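Local coordinates for protein proteasome assembly chaperone 2 (PAC2) homologue Rv2125 (Mycobacterium tuberculosis, PDB 5UN0) that is of unknown function but resembles the eukaryotic proteasome assembly chaperone PAC2 and belongs to the PAC2 family, at residues H123-V129 with K188-A192. Numbering follows the deposited sequence.
Sequences HTRPVPV and KATIA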
loop_
_atom_site.group_PDB
_atom_site.type_symbol
_atom_site.label_atom_id
_atom_site.label_comp_id
_atom_site.label_asym_id
_atom_site.label_seq_id
_atom_site.Cartn_x
_atom_site.Cartn_y
_atom_site.Cartn_z
ATOM N N HIS A 123 -3.331 -13.366 29.003
ATOM C CA HIS A 123 -3.416 -12.044 29.611
ATOM C C HIS A 123 -3.365 -12.130 31.126
ATOM O O HIS A 123 -3.299 -11.106 31.805
ATOM C CB HIS A 123 -4.697 -11.333 29.182
ATOM C CG HIS A 123 -5.949 -11.930 29.756
ATOM N ND1 HIS A 123 -6.606 -12.988 29.169
ATOM C CD2 HIS A 123 -6.680 -11.596 30.849
ATOM C CE1 HIS A 123 -7.681 -13.287 29.877
ATOM N NE2 HIS A 123 -7.749 -12.456 30.902
ATOM N N THR A 124 -3.408 -13.354 31.646
ATOM C CA THR A 124 -3.441 -13.598 33.090
ATOM C C THR A 124 -2.058 -13.944 33.653
ATOM O O THR A 124 -1.926 -14.276 34.837
ATOM C CB THR A 124 -4.421 -14.736 33.432
ATOM O OG1 THR A 124 -3.993 -15.955 32.806
ATOM C CG2 THR A 124 -5.818 -14.390 32.949
ATOM N N ARG A 125 -1.038 -13.861 32.801
ATOM C CA ARG A 125 0.344 -14.118 33.207
ATOM C C ARG A 125 1.287 -13.092 32.581
ATOM O O ARG A 125 0.932 -12.443 31.596
ATOM C CB ARG A 125 0.750 -15.541 32.826
ATOM C CG ARG A 125 0.454 -16.565 33.914
ATOM C CD ARG A 125 0.364 -17.979 33.338
ATOM N NE ARG A 125 -0.021 -19.034 34.289
ATOM C CZ ARG A 125 0.702 -20.132 34.568
ATOM N NH1 ARG A 125 1.878 -20.385 33.985
ATOM N NH2 ARG A 125 0.232 -21.014 35.447
ATOM N N PRO A 126 2.500 -12.943 33.140
ATOM C CA PRO A 126 3.413 -11.855 32.743
ATOM C C PRO A 126 3.608 -11.636 31.245
ATOM O O PRO A 126 3.274 -12.500 30.438
ATOM C CB PRO A 126 4.744 -12.267 33.377
ATOM C CG PRO A 126 4.345 -13.059 34.573
ATOM C CD PRO A 126 3.117 -13.814 34.157
ATOM N N VAL A 127 4.194 -10.486 30.912
ATOM C CA VAL A 127 4.449 -10.092 29.527
ATOM C C VAL A 127 5.755 -10.727 29.052
ATOM O O VAL A 127 6.812 -10.466 29.614
ATOM C CB VAL A 127 4.564 -8.552 29.363
ATOM C CG1 VAL A 127 4.464 -8.163 27.889
ATOM C CG2 VAL A 127 3.486 -7.827 30.161
ATOM N N PRO A 128 5.687 -11.585 28.035
ATOM C CA PRO A 128 6.935 -12.048 27.451
ATOM C C PRO A 128 7.644 -10.932 26.689
ATOM O O PRO A 128 7.018 -10.221 25.900
ATOM C CB PRO A 128 6.500 -13.158 26.482
ATOM C CG PRO A 128 5.090 -13.469 26.825
ATOM C CD PRO A 128 4.513 -12.243 27.449
ATOM N N VAL A 129 8.939 -10.787 26.925
ATOM C CA VAL A 129 9.730 -9.771 26.247
ATOM C C VAL A 129 10.799 -10.451 25.421
ATOM O O VAL A 129 11.482 -11.351 25.910
ATOM C CB VAL A 129 10.395 -8.797 27.237
ATOM C CG1 VAL A 129 11.349 -7.841 26.514
ATOM C CG2 VAL A 129 9.315 -8.039 28.001
ATOM N N LYS A 188 -0.057 -2.885 30.596
ATOM C CA LYS A 188 0.741 -3.974 31.147
ATOM C C LYS A 188 2.087 -4.069 30.451
ATOM O O LYS A 188 3.126 -4.126 31.101
ATOM C CB LYS A 188 0.007 -5.310 31.045
ATOM C CG LYS A 188 0.655 -6.421 31.848
ATOM C CD LYS A 188 -0.227 -7.654 31.794
ATOM C CE LYS A 188 0.455 -8.875 32.377
ATOM N NZ LYS A 188 -0.533 -9.976 32.565
ATOM N N ALA A 189 2.057 -4.091 29.123
ATOM C CA ALA A 189 3.271 -4.246 28.333
ATOM C C ALA A 189 4.070 -2.947 28.363
ATOM O O ALA A 189 5.306 -2.965 28.350
ATOM C CB ALA A 189 2.933 -4.639 26.904
ATOM N N THR A 190 3.362 -1.821 28.401
ATOM C CA THR A 190 4.016 -0.527 28.521
ATOM C C THR A 190 4.897 -0.532 29.769
ATOM O O THR A 190 6.054 -0.094 29.742
ATOM C CB THR A 190 2.987 0.608 28.586
ATOM O OG1 THR A 190 2.100 0.501 27.471
ATOM C CG2 THR A 190 3.665 1.946 28.527
ATOM N N ILE A 191 4.352 -1.044 30.863
ATOM C CA ILE A 191 5.131 -1.185 32.080
ATOM C C ILE A 191 6.384 -1.976 31.772
ATOM O O ILE A 191 7.511 -1.501 31.990
ATOM C CB ILE A 191 4.336 -1.886 33.191
ATOM C CG1 ILE A 191 3.283 -0.921 33.756
ATOM C CG2 ILE A 191 5.281 -2.368 34.279
ATOM C CD1 ILE A 191 2.518 -1.422 34.967
ATOM N N ALA A 192 6.172 -3.177 31.238
ATOM C CA ALA A 192 7.266 -4.095 30.923
ATOM C C ALA A 192 8.343 -3.427 30.091
ATOM O O ALA A 192 9.513 -3.531 30.410
ATOM C CB ALA A 192 6.741 -5.321 30.209
#
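His-123 meets Lys-188 through its backbone carbonyl, while its ring does not touch residues 188-192. One face of the imidazole takes Thr-124 CG2, 3.4 Å above the plane and offset toward the rim. ND1 is hydrogen-bonded to the hydroxyl of Tyr-180, whose ring stands nearly perpendicular to the imidazole. NE2 makes a weak bond to Thr-222 OG1. The main polar link is the ammonium group of Lys-188. With CG anti to the backbone N (chi1 -168°) and the rest of the chain extended, the side chain reaches from the helix to the loop. There NZ bonds to Arg-125 O at 3.0 Å and, weakly, to His-123 O at 3.1 Å. The approach to Arg-125 O is from above the carbonyl plane, with a C=O...N angle of 108°. The ammonium group thus bridges two backbone carbonyls of the loop, that of His-123 only weakly.

Val-127 is the centre of the apolar contact. Its side chain and that of Lys-188 run past each other in opposite directions, with CG2 lying 3.6 Å from Lys-188 CG. The other branch, CG1, lies 4.0 Å from Ala-189 CB. Ala-192 CB, one helical turn beyond Lys-188, approaches Val-127 CB at 4.0 Å. Val-129 CG2 adds a looser contact, 4.3 Å from Ala-192 CB.

The contact joins the loop between strands 110-119 and 129-132 to the first turn of helix 188-201. Strand 129-132 is outermost at its end of this chain's mixed sheet, beside strand 170-178. Val-127 and Ala-189 both also touch Ala-175 of that neighbour, and Lys-188 packs on Trp-217 of helix 210-222.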